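Acetylxylan esterase / glucomannan deacetylase (PDB 2W9X) removes acetyl groups from the plant cell wall polysaccharides xylan and glucomannan, with a large preference for glucomannan. Local coordinates at residues Gly34-Val38 / Tyr219-Leu223; Val274-Lys278 / Gln311-Leu317; Tyr56-Ala60 / Phe124-Tyr128. One frame throughout, in Å; residues are numbered along the deposited sequence. Where two conformers were deposited one is given.

Interaction 1: residues Gly34-Val38 / Tyr219-Leu223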
# COMPACT_ATOMS: atom_id res chain seq x y z
N GLY B 34 18.57 -15.17 11.40
CA GLY B 34 19.30 -13.92 11.51
C GLY B 34 20.70 -14.04 10.95
O GLY B 34 21.18 -15.16 10.65
N ARG B 35 21.34 -12.88 10.80
CA ARG B 35 22.66 -12.77 10.20
C ARG B 35 23.71 -13.29 11.16
O ARG B 35 23.83 -12.80 12.28
CB ARG B 35 22.96 -11.32 9.81
CG ARG B 35 22.18 -10.85 8.61
CD ARG B 35 22.48 -9.41 8.32
NE ARG B 35 21.86 -8.97 7.07
CZ ARG B 35 21.98 -7.75 6.57
NH1 ARG B 35 22.69 -6.83 7.21
NH2 ARG B 35 21.39 -7.46 5.42
N VAL B 36 24.46 -14.28 10.70
CA VAL B 36 25.45 -14.95 11.52
C VAL B 36 26.68 -15.22 10.66
O VAL B 36 26.55 -15.69 9.52
CB VAL B 36 24.88 -16.28 12.11
CG1 VAL B 36 25.98 -17.18 12.60
CG2 VAL B 36 23.91 -16.01 13.24
N LEU B 37 27.85 -14.89 11.19
CA LEU B 37 29.11 -15.25 10.58
C LEU B 37 29.45 -16.67 11.06
O LEU B 37 29.75 -16.87 12.24
CB LEU B 37 30.22 -14.27 11.01
CG LEU B 37 31.40 -13.91 10.09
CD1 LEU B 37 32.66 -13.70 10.92
CD2 LEU B 37 31.66 -14.91 8.96
N VAL B 38 29.37 -17.64 10.15
CA VAL B 38 29.72 -19.03 10.47
C VAL B 38 31.17 -19.31 10.11
O VAL B 38 31.58 -19.14 8.96
CB VAL B 38 28.75 -20.07 9.80
CG1 VAL B 38 27.29 -19.77 10.17
CG2 VAL B 38 28.90 -20.10 8.29
N TYR B 219 23.87 -1.52 6.77
CA TYR B 219 23.02 -2.59 6.26
C TYR B 219 23.73 -3.70 5.47
O TYR B 219 23.34 -4.85 5.58
CB TYR B 219 21.83 -2.03 5.46
CG TYR B 219 20.91 -3.14 5.01
CD1 TYR B 219 19.90 -3.64 5.86
CD2 TYR B 219 21.07 -3.72 3.75
CE1 TYR B 219 19.09 -4.69 5.45
CE2 TYR B 219 20.26 -4.77 3.34
CZ TYR B 219 19.27 -5.25 4.20
OH TYR B 219 18.48 -6.29 3.76
N PRO B 220 24.76 -3.37 4.66
CA PRO B 220 25.37 -4.43 3.84
C PRO B 220 26.16 -5.50 4.62
O PRO B 220 26.52 -6.51 4.03
CB PRO B 220 26.32 -3.67 2.91
CG PRO B 220 25.83 -2.25 2.94
CD PRO B 220 25.40 -2.07 4.36
N TYR B 221 26.41 -5.27 5.90
CA TYR B 221 27.38 -6.09 6.62
C TYR B 221 26.77 -7.09 7.59
O TYR B 221 25.76 -6.82 8.24
CB TYR B 221 28.44 -5.21 7.30
CG TYR B 221 29.16 -4.33 6.31
CD1 TYR B 221 30.17 -4.85 5.49
CD2 TYR B 221 28.80 -2.99 6.15
CE1 TYR B 221 30.83 -4.05 4.56
CE2 TYR B 221 29.45 -2.18 5.22
CZ TYR B 221 30.46 -2.71 4.43
OH TYR B 221 31.10 -1.91 3.51
N THR B 222 27.41 -8.27 7.64
CA THR B 222 27.03 -9.39 8.51
C THR B 222 27.07 -8.99 9.98
O THR B 222 26.24 -9.45 10.79
CB THR B 222 27.98 -10.59 8.27
OG1 THR B 222 27.91 -10.97 6.89
CG2 THR B 222 27.62 -11.80 9.13
N LEU B 223 28.04 -8.14 10.32
CA LEU B 223 28.25 -7.71 11.69
C LEU B 223 28.35 -6.21 11.81
O LEU B 223 28.18 -5.48 10.83
CB LEU B 223 29.51 -8.36 12.29
CG LEU B 223 29.59 -9.89 12.29
CD1 LEU B 223 30.96 -10.33 12.76
CD2 LEU B 223 28.48 -10.48 13.15
O HOH W 1 24.93 -10.76 13.02

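Interaction 2: residues Val274-Lys278 / Gln311-Leu317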
# COMPACT_ATOMS: atom_id res chain seq x y z
N VAL B 274 14.44 5.69 -1.82
CA VAL B 274 14.05 5.12 -3.12
C VAL B 274 15.18 4.24 -3.64
O VAL B 274 14.95 3.10 -4.08
CB VAL B 274 13.65 6.21 -4.17
CG1 VAL B 274 13.47 5.61 -5.58
CG2 VAL B 274 12.35 6.91 -3.73
N LYS B 275 16.41 4.75 -3.56
CA LYS B 275 17.60 4.03 -4.04
C LYS B 275 17.73 2.68 -3.33
O LYS B 275 17.98 1.64 -3.96
CB LYS B 275 18.86 4.87 -3.80
CG LYS B 275 20.11 4.42 -4.56
CD LYS B 275 21.35 4.90 -3.81
CE LYS B 275 22.59 4.83 -4.66
NZ LYS B 275 23.76 5.28 -3.85
N PHE B 276 17.54 2.71 -2.01
CA PHE B 276 17.67 1.51 -1.16
C PHE B 276 16.69 0.39 -1.52
O PHE B 276 17.08 -0.77 -1.69
CB PHE B 276 17.49 1.89 0.31
CG PHE B 276 17.70 0.75 1.28
CD1 PHE B 276 18.86 -0.05 1.21
CD2 PHE B 276 16.76 0.47 2.27
CE1 PHE B 276 19.07 -1.10 2.11
CE2 PHE B 276 16.96 -0.58 3.18
CZ PHE B 276 18.11 -1.36 3.10
N VAL B 277 15.42 0.74 -1.63
CA VAL B 277 14.37 -0.22 -1.96
C VAL B 277 14.63 -0.82 -3.34
O VAL B 277 14.50 -2.04 -3.52
CB VAL B 277 12.96 0.42 -1.86
CG1 VAL B 277 11.89 -0.51 -2.45
CG2 VAL B 277 12.63 0.81 -0.38
N LYS B 278 14.99 0.03 -4.31
CA LYS B 278 15.40 -0.46 -5.65
C LYS B 278 16.55 -1.46 -5.59
O LYS B 278 16.50 -2.48 -6.28
CB LYS B 278 15.77 0.68 -6.60
CG LYS B 278 14.60 1.59 -6.99
CD LYS B 278 15.16 2.64 -7.93
CE LYS B 278 14.14 3.70 -8.25
NZ LYS B 278 14.73 4.71 -9.18
N GLN B 311 7.31 7.77 -5.73
CA GLN B 311 8.46 7.78 -6.62
C GLN B 311 8.92 6.39 -7.01
O GLN B 311 9.44 6.19 -8.11
CB GLN B 311 9.61 8.57 -6.01
CG GLN B 311 9.55 10.05 -6.34
CD GLN B 311 10.73 10.83 -5.83
OE1 GLN B 311 10.66 12.04 -5.67
NE2 GLN B 311 11.82 10.13 -5.56
N LEU B 312 8.73 5.44 -6.10
CA LEU B 312 8.97 4.04 -6.37
C LEU B 312 7.99 3.52 -7.41
O LEU B 312 8.41 2.95 -8.42
CB LEU B 312 8.92 3.19 -5.09
CG LEU B 312 10.19 3.26 -4.21
CD1 LEU B 312 9.86 2.84 -2.75
CD2 LEU B 312 11.35 2.45 -4.80
N LYS B 313 6.69 3.73 -7.17
CA LYS B 313 5.65 3.29 -8.11
C LYS B 313 5.78 3.95 -9.48
O LYS B 313 5.66 3.30 -10.50
CB LYS B 313 4.26 3.56 -7.53
CG LYS B 313 3.93 2.70 -6.35
CD LYS B 313 2.54 3.04 -5.82
CE LYS B 313 2.14 2.13 -4.67
NZ LYS B 313 1.79 0.77 -5.18
N GLY B 314 6.07 5.26 -9.47
CA GLY B 314 6.32 6.04 -10.67
C GLY B 314 7.49 5.54 -11.50
O GLY B 314 7.49 5.67 -12.72
N GLY B 315 8.47 4.95 -10.83
CA GLY B 315 9.61 4.32 -11.51
C GLY B 315 9.35 2.88 -11.92
O GLY B 315 10.21 2.24 -12.55
N GLY B 316 8.19 2.34 -11.57
CA GLY B 316 7.86 0.98 -12.01
C GLY B 316 7.99 -0.11 -10.96
O GLY B 316 7.84 -1.28 -11.29
N LEU B 317 8.26 0.27 -9.71
CA LEU B 317 8.33 -0.68 -8.61
C LEU B 317 7.05 -0.57 -7.80
O LEU B 317 6.95 0.24 -6.87
CB LEU B 317 9.55 -0.40 -7.71
CG LEU B 317 10.02 -1.53 -6.76
CD1 LEU B 317 11.50 -1.36 -6.46
CD2 LEU B 317 9.22 -1.59 -5.46

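Interaction 3: residues Tyr56-Ala60 / Phe124-Tyr128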
# COMPACT_ATOMS: atom_id res chain seq x y z
N TYR B 56 18.60 -16.20 16.32
CA TYR B 56 18.18 -17.44 17.00
C TYR B 56 18.78 -18.71 16.40
O TYR B 56 19.16 -18.74 15.22
CB TYR B 56 16.64 -17.55 17.08
CG TYR B 56 15.91 -17.53 15.76
CD1 TYR B 56 15.61 -18.73 15.09
CD2 TYR B 56 15.49 -16.33 15.18
CE1 TYR B 56 14.93 -18.72 13.87
CE2 TYR B 56 14.81 -16.31 13.97
CZ TYR B 56 14.53 -17.50 13.32
OH TYR B 56 13.85 -17.49 12.13
N PHE B 57 18.84 -19.75 17.23
CA PHE B 57 19.34 -21.07 16.86
C PHE B 57 18.35 -22.14 17.32
O PHE B 57 17.87 -22.10 18.47
CB PHE B 57 20.72 -21.33 17.49
CG PHE B 57 21.74 -20.27 17.19
CD1 PHE B 57 22.59 -20.40 16.09
CD2 PHE B 57 21.87 -19.16 18.01
CE1 PHE B 57 23.54 -19.43 15.81
CE2 PHE B 57 22.82 -18.17 17.73
CZ PHE B 57 23.65 -18.31 16.63
N GLU B 58 18.04 -23.09 16.43
CA GLU B 58 17.08 -24.14 16.73
C GLU B 58 17.68 -25.52 16.51
O GLU B 58 18.52 -25.70 15.62
CB GLU B 58 15.81 -24.01 15.90
CG GLU B 58 14.91 -22.85 16.34
CD GLU B 58 13.80 -22.57 15.36
OE1 GLU B 58 12.64 -22.72 15.76
OE2 GLU B 58 14.09 -22.21 14.19
N THR B 59 17.25 -26.47 17.33
CA THR B 59 17.59 -27.88 17.14
C THR B 59 16.49 -28.83 17.62
O THR B 59 15.56 -28.41 18.33
CB THR B 59 18.96 -28.25 17.76
OG1 THR B 59 19.41 -29.48 17.20
CG2 THR B 59 18.89 -28.39 19.28
N ALA B 60 16.60 -30.11 17.24
CA ALA B 60 15.61 -31.13 17.56
C ALA B 60 16.30 -32.49 17.67
O ALA B 60 17.16 -32.83 16.85
CB ALA B 60 14.52 -31.17 16.49
N PHE B 124 28.05 -18.11 19.61
CA PHE B 124 27.44 -19.37 20.03
C PHE B 124 28.22 -20.51 19.39
O PHE B 124 28.51 -20.46 18.19
CB PHE B 124 25.97 -19.41 19.62
CG PHE B 124 25.25 -20.68 19.99
CD1 PHE B 124 25.17 -21.10 21.32
CD2 PHE B 124 24.60 -21.43 19.01
CE1 PHE B 124 24.49 -22.27 21.66
CE2 PHE B 124 23.90 -22.60 19.35
CZ PHE B 124 23.84 -23.01 20.67
N LEU B 125 28.55 -21.51 20.19
CA LEU B 125 29.38 -22.63 19.74
C LEU B 125 28.63 -23.96 19.56
O LEU B 125 29.26 -25.00 19.37
CB LEU B 125 30.58 -22.83 20.69
CG LEU B 125 31.62 -21.71 20.81
CD1 LEU B 125 32.80 -22.16 21.65
CD2 LEU B 125 32.10 -21.33 19.44
N GLY B 126 27.29 -23.93 19.62
CA GLY B 126 26.49 -25.11 19.27
C GLY B 126 25.76 -25.86 20.36
O GLY B 126 25.92 -25.59 21.56
N PHE B 127 24.93 -26.81 19.91
CA PHE B 127 24.15 -27.72 20.76
C PHE B 127 24.82 -29.09 20.83
O PHE B 127 24.87 -29.81 19.83
CB PHE B 127 22.74 -27.91 20.18
CG PHE B 127 21.91 -26.65 20.11
CD1 PHE B 127 21.28 -26.15 21.24
CD2 PHE B 127 21.74 -25.99 18.89
CE1 PHE B 127 20.50 -24.99 21.18
CE2 PHE B 127 20.96 -24.84 18.82
CZ PHE B 127 20.34 -24.34 19.96
N TYR B 128 25.30 -29.46 22.03
CA TYR B 128 26.06 -30.70 22.24
C TYR B 128 25.29 -31.76 23.04
O TYR B 128 24.52 -31.42 23.95
CB TYR B 128 27.42 -30.39 22.88
CG TYR B 128 28.43 -29.83 21.89
CD1 TYR B 128 29.55 -30.57 21.53
CD2 TYR B 128 28.24 -28.58 21.30
CE1 TYR B 128 30.47 -30.07 20.60
CE2 TYR B 128 29.15 -28.07 20.37
CZ TYR B 128 30.26 -28.82 20.03
OH TYR B 128 31.17 -28.34 19.12

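Interaction 1: residues Gly34-Val38 / Tyr219-Leu223
Tyr219 receives the extended side chain of Arg35 twice, through its backbone carbonyl and over its ring. Arg35 NH1 donates to Tyr219 O at 2.6 Å, the oxygen lying at the edge of the guanidinium and 17° out of its plane; a weak second bond reaches the same oxygen from NH2. NH2 also rests above one face of the phenol, 3.3 Å from Tyr219 CZ. Planes 58° apart make this a tilted cation-pi contact, with Arg35 CZ 4.5 Å from the ring centroid. The ring is brought under the guanidinium by a first torsion that sets Tyr219 CG anti to its backbone N (chi1 -177°), and its hydroxyl is bonded to Glu146. Two residues on, Tyr221 O approaches Arg35 NH1 to 3.2 Å obliquely and accepts a hydrogen bond from Trp52 NE1; Trp52 itself forms a cation-pi pair with Arg35. At Thr222 the methyl does the touching: CG2 packs 3.7 Å from Leu37 N and against Leu37 CB. Thr222 O accepts a hydrogen bond from a water oxygen 2.9 Å away. Leu223 closes the contact, its CD1 4.2 Å from Leu37 CD1 as the two side chains cross at about a right angle. The contact thus joins the N-terminal beta region to the loop after helix 215-218 of the SGNH-type esterase region. Its chemistry implies a buried cation held by carbonyl oxygen and aromatic faces, with Glu146, bonded to the Tyr219 hydroxyl, possibly strengthening the ring's attraction for it.

Interaction 2: residues Val274-Lys278 / Gln311-Leu317
Leu312 puts both its methyl groups against helix 262-283, where Val274, Val277 and Lys278 receive them. CD2 does most of the work: it lies 3.8 Å from Val277 CG1, touches Val274 CG1 and Lys278 CG as well, and also approaches the carbonyl oxygen of Val274. The other branch, CD1, packs against Val277 CB and CG1. Leu312 and Val277 cross at about a right angle, whereas Leu312 runs antiparallel alongside the side chains of Val274 and Lys278. Val277 turns CG1 away from its amide nitrogen (chi1 169°), and that methyl meets both leucines of the facing segment, touching Leu317 CD1 at 4.1 Å. Leu317 CD1 also packs on Lys278 CA. On the more exposed flank, Gln311 lies against Val274 CG2, a tentative contact because its side chain adopts two conformations.

The next shell fixes these groups. Lys278 N bonds to Val274 O within the first helix. In the other segment a Schellman motif ends the helix: Leu317 N bonds back to Leu312 O at 3.0 Å and Gly316 N to Lys313 O, with Gly316 at positive phi (103°). The turn thereby brings Leu317 back beside Leu312, so that both face helix 262-283. Behind the interface, Val277 and Phe276 rest on Ile242 of the parallel sheet. At the end of the helix, Gly314 O accepts a hydrogen bond from Lys326 of the second subunit, and Gln311 packs on Glu303 of that subunit. No hydrogen bond crosses between the two segments, which implies that their cohesion rests on packing of leucine and valine methyls with the aliphatic part of Lys278, while backbone bonds serve each segment's own shape and a polar bond reaches the second subunit.

Interaction 3: residues Tyr56-Ala60 / Phe124-Tyr128
Phe57 receives Phe124 CD2 over one face of its ring: this atom stands 3.5 Å above the plane, over the centre, and 3.6 Å from Phe57 CG. The planes meet at 42°, an oblique pairing with centroids 4.7 Å apart. Phe124 CB adds a CH-pi contact to the same face. A first torsion of 179°, which swings the Phe124 ring to the far side of CB from its amide nitrogen, gives this approach, and the two phenylalanine side chains pass alongside each other pointing opposite ways.

The Phe127 ring is sandwiched between Thr59 and Phe124. Thr59 CG2 sits over one of its faces in a CH-pi contact, 3.7 Å from the ring centroid, while Phe124 CZ covers the opposite face. At the edge of the Phe127 ring, Phe57 O lies near its plane, 3.7 Å from CZ, and Phe57 CB packs 3.8 Å from CE2. Thr59 turns its methyl to the ring while OG1 is hydrogen-bonded to Pro29 O.

The two strands run nearly parallel, at 17°, but belong to different antiparallel sheets, their axes 8.4 Å apart. This is face-to-face packing in the N-terminal beta-sandwich region, filled out by Leu68 and Leu111 on flanking strands. Glu58 points away and pairs with Arg110 and Arg141. With its charge directed to the other side of the strand, and no hydrogen bond linking the two segments, the interface implies a sandwich core built on dispersion and CH-pi contacts among three phenylalanine rings and a threonine methyl.

Interaction 3 lies wholly in the N-terminal beta region and interaction 2 wholly in the esterase region, on opposite sides of the chain's centre, about 39 Å apart between contact centres. Interaction 1 joins the two regions and touches both others: Val36 packs on Phe57, and the Tyr219 ring meets Phe276 edge-to-face. It also shares with interaction 3 the sheet containing strands 37-39 and 122-128. Chemistry follows place. The sandwich interior is aromatic and entirely buried, and the helix pair is aliphatic, with exposed flanks, the Gln311 side meeting the second subunit. The partly buried junction between regions, by contrast, combines charge, carbonyl oxygens and a water at Thr222 O.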